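Local coordinates for protein agmatine N-acetyltransferase (Drosophila melanogaster, PDB 7CIW) that transfers the acetyl group of acetyl-CoA to the amine of agmatine, and probably acylates arylalkylamines such as dopamine and serotonin, at residues A[145-150]-A[172-177]; A[20-25]-A[74-79]; A[108-113]-A[209-214]. The protein carries 1 engineered substitution. All blocks are in the same frame, centred on the assembly; numbering follows the deposited sequence.

Overall arrangement
Contact 2 comes first along the chain. Helix 19-30 packs on strand 70-80, and the loop between them closes at residues 74-79. Contact 3 opens later, at residues 108-113 on helix 99-114. It closes only near the C terminus, at residues 209-214 on strand 208-215. Contact 1, between helices 142-156 and 169-177, is nested inside that long loop. No contacts cross. Contacts 2 and 3 reach the same mixed sheet on opposite sides of the chain's centre and do not touch. Contact 1 bridges them: L146 and V150 pack on the strand of contact 2, while A172, V175 and Q176 pack against F212 of contact 3.

Contact 1. Residues A[145-150]-A[172-177]; sequences RLMETV and ARLVQR. With COA (coenzyme A), chain B.
The R177 guanidinium meets coenzyme A along its edge. Oxygen O1A of the pyrophosphate lies in its plane, between the two terminal nitrogens. R177 NH2 gives O1A the shorter and straighter bond, 2.8 Å at 159°. The bond from R177 NH1 to O1A is longer, 3.2 Å, and more bent. One face of the group is backed by L174, whose CA sits 4.1 Å above the plane, offset toward the rim. R177 NH2 also bonds N141 OD1, so two acceptors fix the rotation of the group. R177 is thus one of the residues that hold the CoA pyrophosphate. The positive charge is likely to be balanced in part by the phosphate.

The two helices themselves meet through apolar side chains, with no hydrogen bond between them. From 145-150 the contact is made by M147. M147 CG lies 4.3 Å from L174 CD2. Beyond CG the chain bends at chi2 (-66°) and chi3 (-69°), which turns the terminal methyl to V175. M147 CE comes obliquely to V175 CG1 at 4.1 Å. The touch is light, and only 91 Å² is buried between the segments.

Helix 142-156 follows strand 125-133 in the CoA-binding motif of the GNAT fold. L131 of that strand packs against both M147 and L174 and so lies beneath the pair. L178 and Y180 adjoin M147, Y180 also touches V175, and F212 of strand 208-215 touches V175 as well.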
loop_
_atom_site.group_PDB
_atom_site.type_symbol
_atom_site.label_atom_id
_atom_site.label_comp_id
_atom_site.label_asym_id
_atom_site.label_seq_id
_atom_site.Cartn_x
_atom_site.Cartn_y
_atom_site.Cartn_z
ATOM N N ARG A 145 6.154 -4.090 -12.288
ATOM C CA ARG A 145 6.705 -2.923 -12.967
ATOM C C ARG A 145 6.495 -1.655 -12.151
ATOM O O ARG A 145 7.406 -0.829 -12.035
ATOM C CB ARG A 145 6.086 -2.781 -14.357
ATOM C CG ARG A 145 6.530 -3.863 -15.330
ATOM C CD ARG A 145 7.659 -3.375 -16.210
ATOM N NE ARG A 145 8.742 -2.835 -15.398
ATOM C CZ ARG A 145 9.898 -3.448 -15.196
ATOM N NH1 ARG A 145 10.132 -4.622 -15.765
ATOM N NH2 ARG A 145 10.818 -2.884 -14.423
ATOM N N LEU A 146 5.306 -1.490 -11.556
ATOM C CA LEU A 146 5.071 -0.318 -10.718
ATOM C C LEU A 146 5.935 -0.341 -9.458
ATOM O O LEU A 146 6.465 0.701 -9.057
ATOM C CB LEU A 146 3.586 -0.213 -10.357
ATOM C CG LEU A 146 2.706 0.162 -11.549
ATOM C CD1 LEU A 146 1.244 0.099 -11.165
ATOM C CD2 LEU A 146 3.059 1.546 -12.030
ATOM N N MET A 147 6.090 -1.509 -8.815
ATOM C CA MET A 147 6.983 -1.593 -7.657
ATOM C C MET A 147 8.425 -1.257 -8.032
ATOM O O MET A 147 9.136 -0.597 -7.264
ATOM C CB MET A 147 6.906 -2.989 -7.023
ATOM C CG MET A 147 5.544 -3.300 -6.402
ATOM S SD MET A 147 5.141 -2.277 -4.986
ATOM C CE MET A 147 6.319 -2.853 -3.755
ATOM N N GLU A 148 8.880 -1.693 -9.211
ATOM C CA GLU A 148 10.222 -1.318 -9.641
ATOM C C GLU A 148 10.326 0.186 -9.863
ATOM O O GLU A 148 11.353 0.801 -9.551
ATOM C CB GLU A 148 10.597 -2.083 -10.908
ATOM C CG GLU A 148 10.757 -3.584 -10.662
ATOM C CD GLU A 148 12.137 -3.951 -10.136
ATOM O OE1 GLU A 148 12.917 -3.031 -9.806
ATOM O OE2 GLU A 148 12.443 -5.162 -10.047
ATOM N N THR A 149 9.264 0.798 -10.388
ATOM C CA THR A 149 9.269 2.249 -10.570
ATOM C C THR A 149 9.394 2.962 -9.237
ATOM O O THR A 149 10.127 3.953 -9.116
ATOM C CB THR A 149 7.995 2.681 -11.301
ATOM O OG1 THR A 149 7.915 1.976 -12.545
ATOM C CG2 THR A 149 7.992 4.185 -11.561
ATOM N N VAL A 150 8.685 2.467 -8.219
ATOM C CA VAL A 150 8.789 3.044 -6.883
ATOM C C VAL A 150 10.202 2.887 -6.341
ATOM O O VAL A 150 10.755 3.815 -5.742
ATOM C CB VAL A 150 7.754 2.405 -5.947
ATOM C CG1 VAL A 150 8.024 2.817 -4.490
ATOM C CG2 VAL A 150 6.358 2.811 -6.397
ATOM N N ALA A 172 2.229 -10.519 -1.692
ATOM C CA ALA A 172 3.382 -11.176 -1.082
ATOM C C ALA A 172 4.164 -11.977 -2.118
ATOM O O ALA A 172 5.393 -11.872 -2.199
ATOM C CB ALA A 172 2.932 -12.069 0.073
ATOM N N ARG A 173 3.461 -12.767 -2.936
ATOM C CA ARG A 173 4.142 -13.566 -3.955
ATOM C C ARG A 173 4.844 -12.684 -4.981
ATOM O O ARG A 173 5.933 -13.024 -5.466
ATOM C CB ARG A 173 3.142 -14.494 -4.636
ATOM C CG ARG A 173 2.680 -15.635 -3.742
ATOM C CD ARG A 173 1.396 -16.228 -4.261
ATOM N NE ARG A 173 0.771 -17.088 -3.261
ATOM C CZ ARG A 173 -0.415 -17.663 -3.420
ATOM N NH1 ARG A 173 -1.103 -17.484 -4.544
ATOM N NH2 ARG A 173 -0.912 -18.422 -2.455
ATOM N N LEU A 174 4.228 -11.556 -5.336
ATOM C CA LEU A 174 4.857 -10.630 -6.274
ATOM C C LEU A 174 6.181 -10.097 -5.730
ATOM O O LEU A 174 7.199 -10.096 -6.436
ATOM C CB LEU A 174 3.896 -9.479 -6.588
ATOM C CG LEU A 174 4.569 -8.255 -7.203
ATOM C CD1 LEU A 174 5.100 -8.631 -8.577
ATOM C CD2 LEU A 174 3.628 -7.072 -7.299
ATOM N N VAL A 175 6.195 -9.641 -4.474
ATOM C CA VAL A 175 7.407 -8.996 -3.991
ATOM C C VAL A 175 8.467 -10.030 -3.669
ATOM O O VAL A 175 9.657 -9.734 -3.731
ATOM C CB VAL A 175 7.123 -8.072 -2.789
ATOM C CG1 VAL A 175 6.194 -6.955 -3.215
ATOM C CG2 VAL A 175 6.515 -8.837 -1.635
ATOM N N GLN A 176 8.064 -11.261 -3.352
ATOM C CA GLN A 176 9.035 -12.350 -3.272
ATOM C C GLN A 176 9.776 -12.511 -4.592
ATOM O O GLN A 176 11.001 -12.679 -4.623
ATOM C CB GLN A 176 8.327 -13.651 -2.920
ATOM C CG GLN A 176 7.927 -13.788 -1.488
ATOM C CD GLN A 176 7.306 -15.137 -1.230
ATOM O OE1 GLN A 176 6.525 -15.640 -2.046
ATOM N NE2 GLN A 176 7.672 -15.751 -0.113
ATOM N N ARG A 177 9.031 -12.505 -5.695
ATOM C CA ARG A 177 9.638 -12.605 -7.015
ATOM C C ARG A 177 10.574 -11.435 -7.285
ATOM O O ARG A 177 11.578 -11.589 -7.989
ATOM C CB ARG A 177 8.519 -12.694 -8.063
ATOM C CG ARG A 177 8.819 -12.147 -9.434
ATOM C CD ARG A 177 7.758 -12.631 -10.406
ATOM N NE ARG A 177 6.784 -11.598 -10.764
ATOM C CZ ARG A 177 5.474 -11.672 -10.527
ATOM N NH1 ARG A 177 4.953 -12.730 -9.916
ATOM N NH2 ARG A 177 4.679 -10.684 -10.910
HETATM N N1A COA B . -6.697 -13.027 -7.727
HETATM C C2A COA B . -6.410 -14.222 -8.314
HETATM N N3A COA B . -5.211 -14.410 -8.961
HETATM C C4A COA B . -4.311 -13.415 -9.023
HETATM C C5A COA B . -4.602 -12.238 -8.448
HETATM C C6A COA B . -5.804 -12.057 -7.794
HETATM N N6A COA B . -6.552 -10.978 -7.029
HETATM N N7A COA B . -3.563 -11.384 -8.628
HETATM C C8A COA B . -2.615 -12.026 -9.324
HETATM N N9A COA B . -3.071 -13.266 -9.556
HETATM C C1B COA B . -2.599 -14.328 -10.228
HETATM C C2B COA B . -2.397 -13.868 -11.693
HETATM O O2B COA B . -3.650 -13.941 -12.479
HETATM C C3B COA B . -1.390 -14.627 -12.171
HETATM O O3B COA B . -1.749 -16.006 -12.454
HETATM P P3B COA B . -2.236 -16.545 -13.951
HETATM O O7A COA B . -1.577 -15.727 -15.045
HETATM O O8A COA B . -1.945 -18.043 -14.078
HETATM O O9A COA B . -3.742 -16.327 -13.980
HETATM C C4B COA B . -0.384 -14.782 -10.893
HETATM O O4B COA B . -1.124 -14.649 -9.800
HETATM C C5B COA B . 0.749 -13.786 -10.942
HETATM O O5B COA B . 0.204 -12.531 -11.325
HETATM P P1A COA B . 1.022 -11.103 -11.001
HETATM O O1A COA B . 2.148 -11.270 -9.978
HETATM O O2A COA B . 1.493 -10.493 -12.313
HETATM O O3A COA B . -0.117 -10.156 -10.299
HETATM P P2A COA B . -0.500 -8.608 -10.694
HETATM O O4A COA B . -1.152 -8.563 -12.044
HETATM O O5A COA B . 0.730 -7.737 -10.582
HETATM O O6A COA B . -1.609 -8.276 -9.525
HETATM C CBP COA B . -2.119 -7.418 -7.435
HETATM C CCP COA B . -1.219 -8.359 -8.194
HETATM C CDP COA B . -1.720 -5.957 -7.835
HETATM C CEP COA B . -1.931 -7.614 -5.923
HETATM C CAP COA B . -3.565 -7.751 -7.797
HETATM O OAP COA B . -3.877 -9.021 -7.278
HETATM C C9P COA B . -4.598 -6.751 -7.241
HETATM O O9P COA B . -4.787 -5.679 -7.730
HETATM N N8P COA B . -5.394 -7.161 -6.102
HETATM C C7P COA B . -6.450 -6.299 -5.540
HETATM C C6P COA B . -5.923 -5.117 -4.619
HETATM C C5P COA B . -4.952 -5.732 -3.643
HETATM O O5P COA B . -5.254 -6.658 -2.936
HETATM N N4P COA B . -3.596 -5.112 -3.610
HETATM C C3P COA B . -2.501 -5.585 -2.780
HETATM C C2P COA B . -2.746 -5.384 -1.284
HETATM S S1P COA B . -1.123 -5.846 -0.605
#

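Contact 2. Residues A[20-25]-A[74-79]; sequences EQLMTF and AVVAGP
A74 puts its methyl into a notch on helix 19-30 between L22 and F25. This is the main bump and hollow of the contact. L22 CD1 lies 3.6 Å from A74 CB, and F25 CE2 reaches A74 CB at 3.7 Å from another side. The small alanine lets both larger side chains come close to the strand. The F25 ring also comes to the A74 backbone, with CE2 3.6 Å from A74 N. It approaches obliquely.

L22 and F25 are one helical turn apart. In both, CG stands anti to the backbone N (chi1 167° and 168°), and the two side chains therefore extend in a similar way from the same flank of the helix. The fork of L22 is shared out. One methyl, CD1, takes the alanine, while CD2 leans along the strand to V76 CG2 at 4.4 Å. V76 is thus a second, looser bump beside the first. The residue between, V75, points to the other face of the sheet. No hydrogen bond joins the segments.

The helix crosses the strand steeply: the directions of the short segments differ by 109°, and their axes pass 9.9 Å apart. L22 also packs on V14, on V64 of strand 62-67 and on L54 of helix 47-54. L53 covers V76 from the same helix. Strand 70-80 runs between strands 62-67 and 125-133 in the GNAT sheet. Helix 19-30 packs on one face of it, and L146 and V150 of helix 142-156 meet V75 on the other.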
loop_
_atom_site.group_PDB
_atom_site.type_symbol
_atom_site.label_atom_id
_atom_site.label_comp_id
_atom_site.label_asym_id
_atom_site.label_seq_id
_atom_site.Cartn_x
_atom_site.Cartn_y
_atom_site.Cartn_z
ATOM N N GLU A 20 -8.415 12.661 -9.313
ATOM C CA GLU A 20 -9.742 12.059 -9.396
ATOM C C GLU A 20 -9.709 10.761 -10.187
ATOM O O GLU A 20 -10.321 9.765 -9.778
ATOM C CB GLU A 20 -10.752 13.020 -10.011
ATOM C CG GLU A 20 -12.152 12.441 -9.980
ATOM C CD GLU A 20 -13.178 13.362 -10.597
ATOM O OE1 GLU A 20 -13.820 14.126 -9.844
ATOM O OE2 GLU A 20 -13.339 13.318 -11.835
ATOM N N GLN A 21 -9.007 10.754 -11.321
ATOM C CA GLN A 21 -8.904 9.531 -12.104
ATOM C C GLN A 21 -8.238 8.427 -11.295
ATOM O O GLN A 21 -8.651 7.267 -11.360
ATOM C CB GLN A 21 -8.118 9.795 -13.388
ATOM C CG GLN A 21 -8.903 10.549 -14.462
ATOM C CD GLN A 21 -10.349 10.103 -14.560
ATOM O OE1 GLN A 21 -10.641 8.910 -14.667
ATOM N NE2 GLN A 21 -11.273 11.068 -14.514
ATOM N N LEU A 22 -7.203 8.774 -10.526
ATOM C CA LEU A 22 -6.536 7.778 -9.688
ATOM C C LEU A 22 -7.501 7.188 -8.675
ATOM O O LEU A 22 -7.554 5.970 -8.483
ATOM C CB LEU A 22 -5.339 8.407 -8.972
ATOM C CG LEU A 22 -4.719 7.589 -7.830
ATOM C CD1 LEU A 22 -4.140 6.275 -8.364
ATOM C CD2 LEU A 22 -3.633 8.395 -7.106
ATOM N N MET A 23 -8.263 8.043 -7.998
ATOM C CA MET A 23 -9.194 7.535 -6.996
ATOM C C MET A 23 -10.300 6.710 -7.645
ATOM O O MET A 23 -10.728 5.695 -7.090
ATOM C CB MET A 23 -9.773 8.696 -6.188
ATOM C CG MET A 23 -10.653 8.257 -5.020
ATOM S SD MET A 23 -9.930 6.979 -3.963
ATOM C CE MET A 23 -8.458 7.821 -3.383
ATOM N N THR A 24 -10.761 7.113 -8.832
ATOM C CA THR A 24 -11.765 6.315 -9.524
ATOM C C THR A 24 -11.254 4.909 -9.818
ATOM O O THR A 24 -11.981 3.924 -9.618
ATOM C CB THR A 24 -12.190 7.042 -10.801
ATOM O OG1 THR A 24 -12.818 8.270 -10.420
ATOM C CG2 THR A 24 -13.167 6.203 -11.612
ATOM N N PHE A 25 -9.999 4.789 -10.271
ATOM C CA PHE A 25 -9.420 3.460 -10.469
ATOM C C PHE A 25 -9.340 2.698 -9.151
ATOM O O PHE A 25 -9.698 1.517 -9.081
ATOM C CB PHE A 25 -8.029 3.555 -11.104
ATOM C CG PHE A 25 -7.274 2.256 -11.060
ATOM C CD1 PHE A 25 -7.530 1.263 -11.992
ATOM C CD2 PHE A 25 -6.348 2.006 -10.052
ATOM C CE1 PHE A 25 -6.860 0.043 -11.935
ATOM C CE2 PHE A 25 -5.678 0.789 -9.997
ATOM C CZ PHE A 25 -5.941 -0.186 -10.940
ATOM N N ALA A 74 -2.073 0.992 -10.514
ATOM C CA ALA A 74 -1.619 2.148 -9.756
ATOM C C ALA A 74 -0.840 1.706 -8.531
ATOM O O ALA A 74 -1.114 0.653 -7.951
ATOM C CB ALA A 74 -2.795 3.031 -9.309
ATOM N N VAL A 75 0.113 2.544 -8.121
ATOM C CA VAL A 75 0.837 2.354 -6.868
ATOM C C VAL A 75 0.905 3.690 -6.139
ATOM O O VAL A 75 1.092 4.745 -6.755
ATOM C CB VAL A 75 2.240 1.746 -7.121
ATOM C CG1 VAL A 75 3.129 2.696 -7.956
ATOM C CG2 VAL A 75 2.916 1.318 -5.798
ATOM N N VAL A 76 0.681 3.653 -4.833
ATOM C CA VAL A 76 0.727 4.838 -3.988
ATOM C C VAL A 76 1.790 4.581 -2.938
ATOM O O VAL A 76 1.731 3.566 -2.235
ATOM C CB VAL A 76 -0.636 5.127 -3.338
ATOM C CG1 VAL A 76 -0.513 6.247 -2.309
ATOM C CG2 VAL A 76 -1.669 5.477 -4.394
ATOM N N ALA A 77 2.769 5.473 -2.844
ATOM C CA ALA A 77 3.853 5.305 -1.884
ATOM C C ALA A 77 4.157 6.653 -1.250
ATOM O O ALA A 77 3.856 7.709 -1.812
ATOM C CB ALA A 77 5.106 4.723 -2.547
ATOM N N GLY A 78 4.741 6.614 -0.056
ATOM C CA GLY A 78 5.173 7.827 0.598
ATOM C C GLY A 78 6.227 7.579 1.654
ATOM O O GLY A 78 6.459 6.445 2.079
ATOM N N PRO A 79 6.873 8.648 2.113
ATOM C CA PRO A 79 7.983 8.511 3.058
ATOM C C PRO A 79 7.531 8.260 4.484
ATOM O O PRO A 79 6.433 8.644 4.899
ATOM C CB PRO A 79 8.680 9.873 2.958
ATOM C CG PRO A 79 7.514 10.812 2.747
ATOM C CD PRO A 79 6.568 10.065 1.827
#

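Contact 3. Residues A[108-113]-A[209-214]; sequences SAVETA and VQTFVL
With chi1 at 172°, V110 holds CG1 anti to the backbone N and CG2 anti to the carbonyl carbon. CG1 then lies by T211 and CG2 by V209. On the strand, V209 has a chi1 of 48°, which sets its CG1 against V110 CG2. The arrangement is helix on sheet packing in the mixed alpha/beta GNAT fold. Helix 99-114 lies over strand 208-215, and V110 is the residue of 108-113 that makes the contact.

V110 CG2 and V209 CG1 meet tip to tip at 3.8 Å, as two branched aliphatic ends. V110 and T211 are different. They slide past each other in opposite directions, and V110 CG1 comes alongside the hydroxyl oxygen of T211. That approach is tight for a methyl and an oxygen. It is packing rather than a polar bond. The backbones stay well apart, with CA atoms of V110 and T211 7.9 Å from each other.

The strand alternates its faces. V209 and T211 look to helix 99-114, while Q210 and F212 pack on helix 169-177 across the sheet. Strand 208-215 is itself bonded through its backbone to strands 161-166 and 181-187. Next to V110 on helix 99-114, E111 forms a salt bridge with K80 through OE1.

The contact lies beside the CoA site without forming it. V209 packs on T167 and D165, both CoA-binding residues, and V110 also touches D165. The hydroxyl of T211 is hydrogen-bonded to D165 OD1, which makes T211 a second-shell neighbour of the site. That same oxygen, T211 OG1, lies 3.2 Å from V110 CG1.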
loop_
_atom_site.group_PDB
_atom_site.type_symbol
_atom_site.label_atom_id
_atom_site.label_comp_id
_atom_site.label_asym_id
_atom_site.label_seq_id
_atom_site.Cartn_x
_atom_site.Cartn_y
_atom_site.Cartn_z
ATOM N N SER A 108 -1.279 0.224 12.189
ATOM C CA SER A 108 -0.423 0.788 13.224
ATOM C C SER A 108 0.228 -0.311 14.052
ATOM O O SER A 108 1.398 -0.194 14.429
ATOM C CB SER A 108 -1.235 1.733 14.115
ATOM O OG SER A 108 -0.502 2.164 15.252
ATOM N N ALA A 109 -0.515 -1.382 14.353
ATOM C CA ALA A 109 0.107 -2.520 15.021
ATOM C C ALA A 109 1.284 -3.053 14.212
ATOM O O ALA A 109 2.333 -3.381 14.775
ATOM C CB ALA A 109 -0.921 -3.626 15.268
ATOM N N VAL A 110 1.134 -3.116 12.886
ATOM C CA VAL A 110 2.210 -3.613 12.032
ATOM C C VAL A 110 3.387 -2.639 12.006
ATOM O O VAL A 110 4.552 -3.052 12.028
ATOM C CB VAL A 110 1.657 -3.876 10.619
ATOM C CG1 VAL A 110 2.777 -4.206 9.666
ATOM C CG2 VAL A 110 0.606 -4.996 10.669
ATOM N N GLU A 111 3.112 -1.336 11.943
ATOM C CA GLU A 111 4.199 -0.359 11.927
ATOM C C GLU A 111 5.000 -0.410 13.223
ATOM O O GLU A 111 6.232 -0.328 13.209
ATOM C CB GLU A 111 3.637 1.044 11.689
ATOM C CG GLU A 111 4.659 2.165 11.828
ATOM C CD GLU A 111 5.635 2.202 10.665
ATOM O OE1 GLU A 111 5.201 1.902 9.534
ATOM O OE2 GLU A 111 6.834 2.495 10.887
ATOM N N THR A 112 4.316 -0.571 14.357
ATOM C CA THR A 112 5.021 -0.690 15.629
ATOM C C THR A 112 5.884 -1.943 15.660
ATOM O O THR A 112 7.015 -1.915 16.159
ATOM C CB THR A 112 4.016 -0.719 16.779
ATOM O OG1 THR A 112 3.393 0.563 16.891
ATOM C CG2 THR A 112 4.710 -1.071 18.087
ATOM N N ALA A 113 5.372 -3.050 15.107
ATOM C CA ALA A 113 6.120 -4.300 15.133
ATOM C C ALA A 113 7.301 -4.276 14.170
ATOM O O ALA A 113 8.343 -4.883 14.457
ATOM C CB ALA A 113 5.190 -5.469 14.797
ATOM N N VAL A 209 -1.235 -10.388 7.279
ATOM C CA VAL A 209 -0.510 -9.292 6.649
ATOM C C VAL A 209 0.975 -9.590 6.801
ATOM O O VAL A 209 1.476 -9.809 7.913
ATOM C CB VAL A 209 -0.899 -7.918 7.235
ATOM C CG1 VAL A 209 -0.885 -7.919 8.759
ATOM C CG2 VAL A 209 -0.008 -6.786 6.656
ATOM N N GLN A 210 1.674 -9.643 5.676
ATOM C CA GLN A 210 3.091 -9.976 5.630
ATOM C C GLN A 210 3.853 -8.746 5.161
ATOM O O GLN A 210 3.654 -8.292 4.030
ATOM C CB GLN A 210 3.342 -11.143 4.685
ATOM C CG GLN A 210 2.633 -12.415 5.091
ATOM C CD GLN A 210 2.852 -13.496 4.081
ATOM O OE1 GLN A 210 3.838 -14.217 4.156
ATOM N NE2 GLN A 210 1.955 -13.598 3.109
ATOM N N THR A 211 4.726 -8.222 6.016
ATOM C CA THR A 211 5.484 -7.026 5.677
ATOM C C THR A 211 6.828 -7.412 5.080
ATOM O O THR A 211 7.567 -8.207 5.665
ATOM C CB THR A 211 5.678 -6.152 6.910
ATOM O OG1 THR A 211 4.391 -5.763 7.396
ATOM C CG2 THR A 211 6.468 -4.887 6.559
ATOM N N PHE A 212 7.133 -6.838 3.916
ATOM C CA PHE A 212 8.371 -7.095 3.194
ATOM C C PHE A 212 9.148 -5.795 3.026
ATOM O O PHE A 212 8.561 -4.707 2.954
ATOM C CB PHE A 212 8.096 -7.677 1.809
ATOM C CG PHE A 212 7.571 -9.086 1.811
ATOM C CD1 PHE A 212 6.222 -9.353 2.030
ATOM C CD2 PHE A 212 8.422 -10.141 1.532
ATOM C CE1 PHE A 212 5.746 -10.653 1.993
ATOM C CE2 PHE A 212 7.956 -11.438 1.499
ATOM C CZ PHE A 212 6.618 -11.698 1.734
ATOM N N VAL A 213 10.474 -5.917 2.945
ATOM C CA VAL A 213 11.339 -4.784 2.647
ATOM C C VAL A 213 12.292 -5.139 1.516
ATOM O O VAL A 213 12.608 -6.304 1.264
ATOM C CB VAL A 213 12.147 -4.305 3.873
ATOM C CG1 VAL A 213 11.220 -3.957 5.016
ATOM C CG2 VAL A 213 13.144 -5.373 4.297
ATOM N N LEU A 214 12.754 -4.092 0.836
ATOM C CA LEU A 214 13.792 -4.196 -0.179
ATOM C C LEU A 214 14.884 -3.198 0.154
ATOM O O LEU A 214 14.602 -2.013 0.346
ATOM C CB LEU A 214 13.232 -3.913 -1.574
ATOM C CG LEU A 214 14.269 -3.988 -2.700
ATOM C CD1 LEU A 214 14.629 -5.449 -2.996
ATOM C CD2 LEU A 214 13.756 -3.271 -3.949
#